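Vibralactone Cyclase (Boreostereum vibrans, PDB 6KD0) catalyses the cyclization that forms the fused bicyclic beta-lactone of vibralactone, using an alpha/beta-hydrolase fold. Local coordinates at residues 247-252 and 257-262; 72-77 and 145-150; 37-42 and 136-141; 185-190 and 269-274. All coordinates share one frame; numbering follows the deposited sequence.

How the contacts relate
Contacts 1 and 4 are buried, contact 2 is partly buried and contact 3 lies on the surface. The chemistry follows. Contacts 1 and 4 each lay an aliphatic group over an aromatic face, with no hydrogen bond between their segments. Contact 2 joins a hairpin to helix 144-158 through a water and a carboxylate, and contact 3 is a two-pronged salt bridge. Contacts 1 and 3 touch where Ala249 packs on Thr137. Contacts 1 and 4 meet where Ser258 and Pro261 pack on Ile185, and contact 2 reaches helix 178-192 of contact 4 through Tyr150. Contacts 3 and 4 lie on opposite sides of the chain's centre, about 27 Å apart between centres.

Contact 1: 247-252 and 257-262; sequences ELANPA and PSFSPL
Phe259 is the residue of 257-262 that meets Ala249 and Pro251. Just before it, Ser258 gives its hydroxyl to a hydrogen bond with Asp256, close by in the same loop. The Phe259 side chain then leaves the loop with CG anti to the backbone N (chi1 -177°), and this carries the ring to the end of helix 239-249. Pro251 lies over one face. Its CG stands 3.7 Å from the centroid of the Phe259 ring, only 14° off the ring normal, which makes a CH-pi contact. Pro251 CB lies over the CG-CD1 side of the ring, 3.7 Å from Phe259 CD1. Ala249 comes in at the edge instead, with its CB 3.7 Å from Phe259 CE1. Asn250, between the two partners, takes positive phi and turns the chain. This loop links helix 239-249 to strand 273-278 of the alpha/beta-hydrolase sheet. The Phe259 ring also meets Trp106, with the planes at about 45°. Farther along, Pro261 packs on Leu184 and Ile185 of helix 178-192, and Leu262 touches Leu289, Tyr290 and Leu293 of helix 284-296.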
loop_
_atom_site.group_PDB
_atom_site.type_symbol
_atom_site.label_atom_id
_atom_site.label_comp_id
_atom_site.label_asym_id
_atom_site.label_seq_id
_atom_site.Cartn_x
_atom_site.Cartn_y
_atom_site.Cartn_z
ATOM N N GLU A 247 12.784 -13.462 -3.403
ATOM C CA GLU A 247 14.212 -13.739 -3.519
ATOM C C GLU A 247 15.046 -12.456 -3.595
ATOM O O GLU A 247 16.100 -12.356 -2.962
ATOM C CB GLU A 247 14.457 -14.610 -4.752
ATOM C CG GLU A 247 15.927 -14.921 -4.977
ATOM C CD GLU A 247 16.156 -15.803 -6.182
ATOM O OE1 GLU A 247 17.238 -16.423 -6.257
ATOM O OE2 GLU A 247 15.259 -15.878 -7.049
ATOM N N LEU A 248 14.596 -11.470 -4.375
ATOM C CA LEU A 248 15.321 -10.202 -4.466
ATOM C C LEU A 248 15.402 -9.528 -3.102
ATOM O O LEU A 248 16.408 -8.884 -2.766
ATOM C CB LEU A 248 14.642 -9.272 -5.470
ATOM C CG LEU A 248 14.645 -9.601 -6.966
ATOM C CD1 LEU A 248 13.844 -8.536 -7.698
ATOM C CD2 LEU A 248 16.057 -9.670 -7.510
ATOM N N ALA A 249 14.351 -9.672 -2.292
ATOM C CA ALA A 249 14.340 -8.993 -1.000
ATOM C C ALA A 249 15.333 -9.624 -0.020
ATOM O O ALA A 249 15.781 -8.959 0.926
ATOM C CB ALA A 249 12.933 -8.999 -0.414
ATOM N N ASN A 250 15.645 -10.902 -0.211
ATOM C CA ASN A 250 16.728 -11.582 0.492
ATOM C C ASN A 250 16.723 -11.354 2.009
ATOM O O ASN A 250 17.729 -10.925 2.577
ATOM C CB ASN A 250 18.061 -11.143 -0.100
ATOM C CG ASN A 250 19.221 -12.001 0.367
ATOM O OD1 ASN A 250 19.091 -13.207 0.471
ATOM N ND2 ASN A 250 20.344 -11.374 0.667
ATOM N N PRO A 251 15.598 -11.596 2.691
ATOM C CA PRO A 251 15.614 -11.463 4.149
ATOM C C PRO A 251 16.504 -12.549 4.735
ATOM O O PRO A 251 16.513 -13.680 4.258
ATOM C CB PRO A 251 14.145 -11.658 4.544
ATOM C CG PRO A 251 13.562 -12.480 3.449
ATOM C CD PRO A 251 14.251 -11.952 2.203
ATOM N N ALA A 252 17.249 -12.199 5.783
ATOM C CA ALA A 252 18.062 -13.202 6.464
ATOM C C ALA A 252 17.187 -14.305 7.061
ATOM O O ALA A 252 17.603 -15.469 7.120
ATOM C CB ALA A 252 18.914 -12.534 7.541
ATOM N N PRO A 257 9.025 -11.422 11.681
ATOM C CA PRO A 257 7.943 -10.480 11.347
ATOM C C PRO A 257 8.414 -9.245 10.593
ATOM O O PRO A 257 7.590 -8.614 9.915
ATOM C CB PRO A 257 7.358 -10.101 12.719
ATOM C CG PRO A 257 7.781 -11.183 13.656
ATOM C CD PRO A 257 9.102 -11.705 13.127
ATOM N N SER A 258 9.697 -8.874 10.698
ATOM C CA SER A 258 10.210 -7.739 9.932
ATOM C C SER A 258 10.182 -7.993 8.431
ATOM O O SER A 258 10.364 -7.046 7.657
ATOM C CB SER A 258 11.628 -7.360 10.367
ATOM O OG SER A 258 12.615 -8.282 9.903
ATOM N N PHE A 259 9.967 -9.241 8.002
ATOM C CA PHE A 259 9.671 -9.535 6.603
ATOM C C PHE A 259 8.244 -10.017 6.386
ATOM O O PHE A 259 7.580 -9.574 5.441
ATOM C CB PHE A 259 10.652 -10.575 6.033
ATOM C CG PHE A 259 10.428 -10.845 4.568
ATOM C CD1 PHE A 259 10.957 -9.997 3.609
ATOM C CD2 PHE A 259 9.644 -11.911 4.153
ATOM C CE1 PHE A 259 10.729 -10.225 2.255
ATOM C CE2 PHE A 259 9.402 -12.133 2.806
ATOM C CZ PHE A 259 9.948 -11.292 1.857
ATOM N N SER A 260 7.751 -10.910 7.247
ATOM C CA SER A 260 6.454 -11.568 7.118
ATOM C C SER A 260 5.537 -11.037 8.205
ATOM O O SER A 260 5.480 -11.617 9.300
ATOM C CB SER A 260 6.609 -13.082 7.254
ATOM O OG SER A 260 7.413 -13.602 6.227
ATOM N N PRO A 261 4.783 -9.964 7.956
ATOM C CA PRO A 261 3.973 -9.371 9.034
ATOM C C PRO A 261 2.884 -10.287 9.571
ATOM O O PRO A 261 2.412 -10.056 10.690
ATOM C CB PRO A 261 3.377 -8.117 8.378
ATOM C CG PRO A 261 3.456 -8.388 6.891
ATOM C CD PRO A 261 4.728 -9.165 6.719
ATOM N N LEU A 262 2.441 -11.281 8.790
ATOM C CA LEU A 262 1.530 -12.307 9.287
ATOM C C LEU A 262 2.027 -12.939 10.582
ATOM O O LEU A 262 1.214 -13.362 11.417
ATOM C CB LEU A 262 1.345 -13.397 8.228
ATOM C CG LEU A 262 0.263 -14.451 8.467
ATOM C CD1 LEU A 262 -1.115 -13.850 8.161
ATOM C CD2 LEU A 262 0.517 -15.679 7.602
#

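Contact 2: 72-77 and 145-150; sequences PVEGTN and GAKDVY
Val73 and Asp148 bring the hairpin 72-77 against helix 144-158. The Val73 side chain can be followed outward. Its CB points to the helix and lies 3.6 Å from Asp148 OD1. CG1 stands anti to the carbonyl carbon, beside the backbone N (chi1 -61°), and is more distant, 4.1 Å from the same Asp148 OD1. CG2 sits between the backbone N and the carbonyl carbon and approaches Asp148 OD1 to 3.6 Å. The two side chains cross at about a right angle, and one carboxylate oxygen takes all of these contacts. They are van der Waals contacts.

The polar link is made by water. One water accepts from Glu74 N at 3.1 Å and donates to Asp148 OD1 at 2.7 Å. Arg135 forms a salt bridge with Asp148 OD1 and hydrogen-bonds Glu74 O through NH2, a second route from the carboxylate to the hairpin turn, and its charge would be expected to favour the ionised form of the buried Asp148.

Further out, Glu74 OE1 touches the aliphatic part of Lys147, 3.9 Å from CD. The lysine bends at its last torsion (chi4 -52°), and its NZ remains 5.7 Å from Glu74 OE1, so the opposite charges are near each other without contact.

A type II turn from Val73 to Thr76 joins strands 64-73 and 76-85, the first two strands across the mixed sheet. Helix 144-158 packs beside this hairpin, with Met78 touching both Val73 and Asp148. Helix 178-192 lies against the same helix through Ala146 and Val149, which both touch Leu182.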
loop_
_atom_site.group_PDB
_atom_site.type_symbol
_atom_site.label_atom_id
_atom_site.label_comp_id
_atom_site.label_asym_id
_atom_site.label_seq_id
_atom_site.Cartn_x
_atom_site.Cartn_y
_atom_site.Cartn_z
ATOM N N PRO A 72 17.219 11.966 7.610
ATOM C CA PRO A 72 18.231 10.929 7.845
ATOM C C PRO A 72 17.574 9.586 8.124
ATOM O O PRO A 72 16.563 9.506 8.829
ATOM C CB PRO A 72 18.985 11.447 9.073
ATOM C CG PRO A 72 17.960 12.212 9.824
ATOM C CD PRO A 72 17.072 12.852 8.778
ATOM N N VAL A 73 18.139 8.528 7.533
ATOM C CA VAL A 73 17.813 7.147 7.881
ATOM C C VAL A 73 19.142 6.419 8.069
ATOM O O VAL A 73 20.215 7.010 7.879
ATOM C CB VAL A 73 16.947 6.463 6.810
ATOM C CG1 VAL A 73 15.629 7.202 6.644
ATOM C CG2 VAL A 73 17.692 6.400 5.488
ATOM N N GLU A 74 19.081 5.135 8.417
ATOM C CA GLU A 74 20.280 4.399 8.790
ATOM C C GLU A 74 21.246 4.405 7.618
ATOM O O GLU A 74 21.030 3.730 6.609
ATOM C CB GLU A 74 19.950 2.973 9.227
ATOM C CG GLU A 74 21.077 2.345 10.067
ATOM C CD GLU A 74 20.844 0.876 10.422
ATOM O OE1 GLU A 74 19.672 0.427 10.401
ATOM O OE2 GLU A 74 21.839 0.169 10.728
ATOM N N GLY A 75 22.278 5.222 7.726
ATOM C CA GLY A 75 23.342 5.186 6.758
ATOM C C GLY A 75 23.114 6.003 5.511
ATOM O O GLY A 75 23.940 5.923 4.598
ATOM N N THR A 76 22.053 6.805 5.441
ATOM C CA THR A 76 21.850 7.633 4.247
ATOM C C THR A 76 20.732 8.628 4.551
ATOM O O THR A 76 20.274 8.723 5.692
ATOM C CB THR A 76 21.578 6.760 3.013
ATOM O OG1 THR A 76 21.753 7.532 1.820
ATOM C CG2 THR A 76 20.183 6.156 3.027
ATOM N N ASN A 77 20.313 9.393 3.546
ATOM C CA ASN A 77 19.147 10.265 3.648
ATOM C C ASN A 77 18.077 9.740 2.702
ATOM O O ASN A 77 18.386 9.078 1.712
ATOM C CB ASN A 77 19.457 11.721 3.265
ATOM C CG ASN A 77 20.271 12.470 4.304
ATOM O OD1 ASN A 77 20.105 12.286 5.508
ATOM N ND2 ASN A 77 21.134 13.365 3.829
ATOM N N GLY A 145 14.141 -1.573 3.656
ATOM C CA GLY A 145 12.981 -0.814 3.212
ATOM C C GLY A 145 12.000 -0.545 4.336
ATOM O O GLY A 145 11.526 0.586 4.513
ATOM N N ALA A 146 11.710 -1.578 5.137
ATOM C CA ALA A 146 10.799 -1.434 6.267
ATOM C C ALA A 146 11.328 -0.433 7.289
ATOM O O ALA A 146 10.571 0.390 7.820
ATOM C CB ALA A 146 10.552 -2.799 6.908
ATOM N N LYS A 147 12.632 -0.489 7.582
ATOM C CA LYS A 147 13.206 0.462 8.522
ATOM C C LYS A 147 13.127 1.890 7.988
ATOM O O LYS A 147 12.865 2.817 8.758
ATOM C CB LYS A 147 14.643 0.070 8.861
ATOM C CG LYS A 147 14.729 -1.152 9.792
ATOM C CD LYS A 147 16.171 -1.381 10.268
ATOM C CE LYS A 147 16.293 -2.641 11.121
ATOM N NZ LYS A 147 15.295 -2.661 12.236
ATOM N N ASP A 148 13.335 2.092 6.674
ATOM C CA ASP A 148 13.155 3.426 6.089
ATOM C C ASP A 148 11.715 3.898 6.228
ATOM O O ASP A 148 11.464 5.059 6.566
ATOM C CB ASP A 148 13.537 3.442 4.608
ATOM C CG ASP A 148 15.049 3.329 4.371
ATOM O OD1 ASP A 148 15.846 3.326 5.339
ATOM O OD2 ASP A 148 15.431 3.242 3.184
ATOM N N VAL A 149 10.757 3.018 5.942
ATOM C CA VAL A 149 9.347 3.384 6.083
ATOM C C VAL A 149 9.060 3.802 7.518
ATOM O O VAL A 149 8.357 4.796 7.777
ATOM C CB VAL A 149 8.458 2.210 5.635
ATOM C CG1 VAL A 149 6.993 2.450 6.017
ATOM C CG2 VAL A 149 8.596 1.988 4.104
ATOM N N TYR A 150 9.644 3.084 8.475
ATOM C CA TYR A 150 9.399 3.400 9.877
ATOM C C TYR A 150 10.052 4.716 10.271
ATOM O O TYR A 150 9.463 5.516 11.004
ATOM C CB TYR A 150 9.916 2.270 10.759
ATOM C CG TYR A 150 9.394 2.339 12.171
ATOM C CD1 TYR A 150 8.044 2.134 12.437
ATOM C CD2 TYR A 150 10.244 2.573 13.235
ATOM C CE1 TYR A 150 7.567 2.179 13.729
ATOM C CE2 TYR A 150 9.766 2.621 14.534
ATOM C CZ TYR A 150 8.440 2.426 14.769
ATOM O OH TYR A 150 7.976 2.457 16.066
HETATM O O HOH W 1 16.819 3.079 7.836
#

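Contact 3: 37-42 and 136-141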
loop_
_atom_site.group_PDB
_atom_site.type_symbol
_atom_site.label_atom_id
_atom_site.label_comp_id
_atom_site.label_asym_id
_atom_site.label_seq_id
_atom_site.Cartn_x
_atom_site.Cartn_y
_atom_site.Cartn_z
ATOM N N ALA A 37 14.246 -3.638 -16.925
ATOM C CA ALA A 37 13.118 -3.431 -17.829
ATOM C C ALA A 37 11.828 -3.170 -17.061
ATOM O O ALA A 37 10.978 -2.397 -17.519
ATOM C CB ALA A 37 12.956 -4.627 -18.765
ATOM N N ARG A 38 11.664 -3.781 -15.886
ATOM C CA ARG A 38 10.465 -3.523 -15.085
ATOM C C ARG A 38 10.478 -2.109 -14.497
ATOM O O ARG A 38 9.460 -1.396 -14.525
ATOM C CB ARG A 38 10.365 -4.584 -13.984
ATOM C CG ARG A 38 10.102 -5.988 -14.522
ATOM C CD ARG A 38 10.492 -7.087 -13.526
ATOM N NE ARG A 38 10.321 -8.426 -14.095
ATOM C CZ ARG A 38 9.166 -9.092 -14.145
ATOM N NH1 ARG A 38 8.050 -8.561 -13.651
ATOM N NH2 ARG A 38 9.133 -10.305 -14.688
ATOM N N ARG A 39 11.622 -1.686 -13.962
ATOM C CA ARG A 39 11.762 -0.306 -13.508
ATOM C C ARG A 39 11.503 0.676 -14.651
ATOM O O ARG A 39 10.772 1.668 -14.487
ATOM C CB ARG A 39 13.148 -0.102 -12.914
ATOM C CG ARG A 39 13.347 -0.828 -11.591
ATOM C CD ARG A 39 14.806 -0.796 -11.089
ATOM N NE ARG A 39 14.882 -1.238 -9.696
ATOM C CZ ARG A 39 15.999 -1.556 -9.042
ATOM N NH1 ARG A 39 17.185 -1.491 -9.648
ATOM N NH2 ARG A 39 15.923 -1.932 -7.767
ATOM N N ALA A 40 12.088 0.405 -15.829
ATOM C CA ALA A 40 11.891 1.286 -16.981
ATOM C C ALA A 40 10.443 1.292 -17.432
ATOM O O ALA A 40 9.956 2.306 -17.945
ATOM C CB ALA A 40 12.795 0.862 -18.141
ATOM N N PHE A 41 9.744 0.158 -17.284
ATOM C CA PHE A 41 8.349 0.089 -17.708
ATOM C C PHE A 41 7.483 0.980 -16.837
ATOM O O PHE A 41 6.561 1.660 -17.329
ATOM C CB PHE A 41 7.847 -1.357 -17.640
ATOM C CG PHE A 41 6.407 -1.527 -18.087
ATOM C CD1 PHE A 41 6.042 -1.291 -19.411
ATOM C CD2 PHE A 41 5.429 -1.926 -17.189
ATOM C CE1 PHE A 41 4.728 -1.443 -19.824
ATOM C CE2 PHE A 41 4.103 -2.090 -17.605
ATOM C CZ PHE A 41 3.756 -1.844 -18.916
ATOM N N TRP A 42 7.732 0.948 -15.522
ATOM C CA TRP A 42 7.011 1.863 -14.639
ATOM C C TRP A 42 7.376 3.314 -14.935
ATOM O O TRP A 42 6.502 4.189 -14.944
ATOM C CB TRP A 42 7.270 1.506 -13.171
ATOM C CG TRP A 42 6.316 0.440 -12.727
ATOM C CD1 TRP A 42 6.443 -0.900 -12.920
ATOM C CD2 TRP A 42 5.053 0.640 -12.072
ATOM N NE1 TRP A 42 5.336 -1.557 -12.415
ATOM C CE2 TRP A 42 4.475 -0.630 -11.880
ATOM C CE3 TRP A 42 4.366 1.771 -11.620
ATOM C CZ2 TRP A 42 3.240 -0.804 -11.250
ATOM C CZ3 TRP A 42 3.148 1.604 -11.001
ATOM C CH2 TRP A 42 2.594 0.319 -10.818
ATOM N N LEU A 136 15.159 0.396 -2.132
ATOM C CA LEU A 136 14.663 -0.717 -2.932
ATOM C C LEU A 136 15.573 -1.930 -2.857
ATOM O O LEU A 136 16.791 -1.814 -2.685
ATOM C CB LEU A 136 14.532 -0.312 -4.403
ATOM C CG LEU A 136 13.605 0.890 -4.635
ATOM C CD1 LEU A 136 13.569 1.242 -6.115
ATOM C CD2 LEU A 136 12.222 0.584 -4.100
ATOM N N THR A 137 14.957 -3.106 -3.019
ATOM C CA THR A 137 15.680 -4.337 -3.271
ATOM C C THR A 137 16.037 -4.418 -4.755
ATOM O O THR A 137 15.448 -3.722 -5.580
ATOM C CB THR A 137 14.823 -5.546 -2.874
ATOM O OG1 THR A 137 13.652 -5.576 -3.704
ATOM C CG2 THR A 137 14.415 -5.463 -1.396
ATOM N N PRO A 138 17.004 -5.271 -5.134
ATOM C CA PRO A 138 17.884 -6.083 -4.292
ATOM C C PRO A 138 19.085 -5.331 -3.752
ATOM O O PRO A 138 19.815 -5.902 -2.950
ATOM C CB PRO A 138 18.340 -7.189 -5.241
ATOM C CG PRO A 138 18.385 -6.526 -6.590
ATOM C CD PRO A 138 17.230 -5.520 -6.572
ATOM N N GLU A 139 19.299 -4.094 -4.209
ATOM C CA GLU A 139 20.450 -3.311 -3.752
ATOM C C GLU A 139 20.487 -3.190 -2.229
ATOM O O GLU A 139 21.566 -3.223 -1.624
ATOM C CB GLU A 139 20.442 -1.929 -4.405
ATOM C CG GLU A 139 20.725 -1.947 -5.903
ATOM C CD GLU A 139 19.480 -2.130 -6.754
ATOM O OE1 GLU A 139 18.375 -2.342 -6.196
ATOM O OE2 GLU A 139 19.608 -2.061 -8.000
ATOM N N SER A 140 19.330 -3.039 -1.593
ATOM C CA SER A 140 19.219 -3.097 -0.137
ATOM C C SER A 140 18.323 -4.271 0.231
ATOM O O SER A 140 17.199 -4.349 -0.262
ATOM C CB SER A 140 18.609 -1.806 0.429
ATOM O OG SER A 140 19.419 -0.661 0.184
ATOM N N SER A 141 18.783 -5.154 1.118
ATOM C CA SER A 141 17.970 -6.305 1.530
ATOM C C SER A 141 17.001 -5.926 2.643
ATOM O O SER A 141 17.275 -5.018 3.435
ATOM C CB SER A 141 18.865 -7.447 2.022
ATOM O OG SER A 141 19.759 -7.811 0.992
#
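Arg39 reaches Glu139 on a side chain extended from CG to NE. Glu139 bends to meet it: its chain folds at chi2 (88°), and the two side chains come from opposite directions. The guanidinium grips the carboxylate end-on with two nitrogens. Arg39 NH1 donates to Glu139 OE2 at 3.0 Å, and Arg39 NH2 donates to Glu139 OE1 at 2.9 Å. Both bonds are nearly straight and use the syn sides of the oxygens. The two flat groups are almost coplanar, 21° apart. This is the paired geometry of an arginine-carboxylate salt bridge, and it fixes the rotation of both groups. Arg39 NH2 also hydrogen-bonds Ala107 O. Leu136 CB and Pro138 CD each lie 4.0 Å from Arg39 NH2. A leucine in place of Arg39 would probably leave the Glu139 carboxylate without its charged mate and free to turn. The salt bridge joins helix 35-54 to the loop between strand 128-132 and helix 144-158. That loop includes a cis peptide before Pro138. Thr137 and Pro138 rest on Ala249 and Leu248 of helix 239-249, while Pro138 also touches Leu35, the first residue of helix 35-54.

Contact 4: 185-190 and 269-274; sequences IAAHWA and NLPPLF
Leu270 covers one face of the His188 imidazole. Its CD2 stands 3.8 Å from the centroid of the His188 ring and only 4° off the normal, a CH-pi contact over the centre. The other methyl, Leu270 CD1, lies 3.5 Å from His188 NE2. Beside this pair, Ala187 CB meets Pro271 CD at 4.4 Å, a looser apolar contact. His188 CG stands anti to the carbonyl carbon (chi1 -72°), and this turn brings the ring round to Leu270 although its CB points away from 269-274. Two hydrogen bonds then hold the ring: ND1 with Leu184 O, one turn earlier in helix 178-192, and NE2 with His267 ND1. Phe264 stacks on the imidazole. Replacing His188 by an alanine is likely to open a gap beside Leu270 and leave Leu184 O and His267 ND1 without this partner. Farther out, Leu270 touches Tyr290 and Val294, and Ala187 touches Gln204 of strand 203-207. Leu270, in the loop leading into strand 273-278 of the alpha/beta-hydrolase fold, therefore contacts both helix 178-192 and helix 284-296. Chemically, the imidazole does two jobs here: its nitrogens are satisfied by hydrogen bonds at the rim, while its pi face receives a leucine methyl.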
loop_
_atom_site.group_PDB
_atom_site.type_symbol
_atom_site.label_atom_id
_atom_site.label_comp_id
_atom_site.label_asym_id
_atom_site.label_seq_id
_atom_site.Cartn_x
_atom_site.Cartn_y
_atom_site.Cartn_z
ATOM N N ILE A 185 4.082 -4.013 8.675
ATOM C CA ILE A 185 5.208 -4.091 9.600
ATOM C C ILE A 185 5.262 -2.841 10.477
ATOM O O ILE A 185 5.329 -2.929 11.712
ATOM C CB ILE A 185 6.524 -4.318 8.832
ATOM C CG1 ILE A 185 6.458 -5.662 8.110
ATOM C CG2 ILE A 185 7.703 -4.248 9.799
ATOM C CD1 ILE A 185 7.448 -5.845 7.003
ATOM N N ALA A 186 5.192 -1.661 9.848
ATOM C CA ALA A 186 5.330 -0.411 10.591
ATOM C C ALA A 186 4.243 -0.265 11.644
ATOM O O ALA A 186 4.495 0.265 12.727
ATOM C CB ALA A 186 5.315 0.786 9.638
ATOM N N ALA A 187 3.025 -0.701 11.337
ATOM C CA ALA A 187 1.927 -0.550 12.295
ATOM C C ALA A 187 2.140 -1.416 13.537
ATOM O O ALA A 187 1.858 -0.976 14.669
ATOM C CB ALA A 187 0.602 -0.887 11.611
ATOM N N HIS A 188 2.663 -2.639 13.361
ATOM C CA HIS A 188 2.994 -3.429 14.556
ATOM C C HIS A 188 4.090 -2.755 15.380
ATOM O O HIS A 188 3.973 -2.607 16.618
ATOM C CB HIS A 188 3.436 -4.834 14.176
ATOM C CG HIS A 188 2.324 -5.698 13.687
ATOM N ND1 HIS A 188 1.793 -5.569 12.422
ATOM C CD2 HIS A 188 1.643 -6.704 14.285
ATOM C CE1 HIS A 188 0.842 -6.469 12.255
ATOM N NE2 HIS A 188 0.726 -7.167 13.373
ATOM N N TRP A 189 5.178 -2.363 14.704
ATOM C CA TRP A 189 6.274 -1.679 15.386
ATOM C C TRP A 189 5.782 -0.456 16.154
ATOM O O TRP A 189 6.172 -0.232 17.305
ATOM C CB TRP A 189 7.342 -1.278 14.378
ATOM C CG TRP A 189 8.149 -2.417 13.869
ATOM C CD1 TRP A 189 8.189 -3.688 14.366
ATOM C CD2 TRP A 189 9.062 -2.379 12.776
ATOM N NE1 TRP A 189 9.062 -4.452 13.632
ATOM C CE2 TRP A 189 9.622 -3.664 12.657
ATOM C CE3 TRP A 189 9.462 -1.377 11.887
ATOM C CZ2 TRP A 189 10.579 -3.974 11.690
ATOM C CZ3 TRP A 189 10.402 -1.687 10.916
ATOM C CH2 TRP A 189 10.947 -2.978 10.822
ATOM N N ALA A 190 4.915 0.343 15.530
ATOM C CA ALA A 190 4.454 1.582 16.143
ATOM C C ALA A 190 3.569 1.293 17.344
ATOM O O ALA A 190 3.613 2.026 18.345
ATOM C CB ALA A 190 3.705 2.429 15.108
ATOM N N ASN A 269 -4.715 -4.828 19.115
ATOM C CA ASN A 269 -4.467 -3.418 19.386
ATOM C C ASN A 269 -3.813 -2.702 18.193
ATOM O O ASN A 269 -3.145 -1.679 18.365
ATOM C CB ASN A 269 -3.617 -3.253 20.656
ATOM C CG ASN A 269 -3.698 -1.850 21.237
ATOM O OD1 ASN A 269 -4.693 -1.145 21.044
ATOM N ND2 ASN A 269 -2.639 -1.428 21.942
ATOM N N LEU A 270 -4.001 -3.237 16.979
ATOM C CA LEU A 270 -3.617 -2.556 15.755
ATOM C C LEU A 270 -4.671 -1.514 15.411
ATOM O O LEU A 270 -5.784 -1.554 15.946
ATOM C CB LEU A 270 -3.485 -3.562 14.615
ATOM C CG LEU A 270 -2.354 -4.580 14.764
ATOM C CD1 LEU A 270 -2.433 -5.616 13.661
ATOM C CD2 LEU A 270 -1.014 -3.885 14.736
ATOM N N PRO A 271 -4.354 -0.564 14.533
ATOM C CA PRO A 271 -5.364 0.425 14.126
ATOM C C PRO A 271 -6.480 -0.231 13.337
ATOM O O PRO A 271 -6.293 -1.307 12.746
ATOM C CB PRO A 271 -4.578 1.422 13.256
ATOM C CG PRO A 271 -3.134 1.128 13.491
ATOM C CD PRO A 271 -3.034 -0.300 13.930
ATOM N N PRO A 272 -7.666 0.376 13.325
ATOM C CA PRO A 272 -8.734 -0.118 12.458
ATOM C C PRO A 272 -8.213 -0.251 11.035
ATOM O O PRO A 272 -7.430 0.573 10.569
ATOM C CB PRO A 272 -9.825 0.952 12.572
ATOM C CG PRO A 272 -9.500 1.732 13.806
ATOM C CD PRO A 272 -8.031 1.594 14.073
ATOM N N LEU A 273 -8.627 -1.318 10.362
ATOM C CA LEU A 273 -8.008 -1.754 9.119
ATOM C C LEU A 273 -9.035 -1.799 8.000
ATOM O O LEU A 273 -10.027 -2.525 8.102
ATOM C CB LEU A 273 -7.370 -3.130 9.295
ATOM C CG LEU A 273 -6.857 -3.785 8.017
ATOM C CD1 LEU A 273 -5.727 -2.965 7.406
ATOM C CD2 LEU A 273 -6.390 -5.196 8.330
ATOM N N PHE A 274 -8.758 -1.076 6.914
ATOM C CA PHE A 274 -9.528 -1.127 5.677
ATOM C C PHE A 274 -8.676 -1.866 4.652
ATOM O O PHE A 274 -7.608 -1.379 4.260
ATOM C CB PHE A 274 -9.897 0.280 5.200
ATOM C CG PHE A 274 -10.867 0.314 4.033
ATOM C CD1 PHE A 274 -10.415 0.241 2.725
ATOM C CD2 PHE A 274 -12.227 0.479 4.252
ATOM C CE1 PHE A 274 -11.305 0.292 1.662
ATOM C CE2 PHE A 274 -13.126 0.527 3.195
ATOM C CZ PHE A 274 -12.661 0.435 1.894
#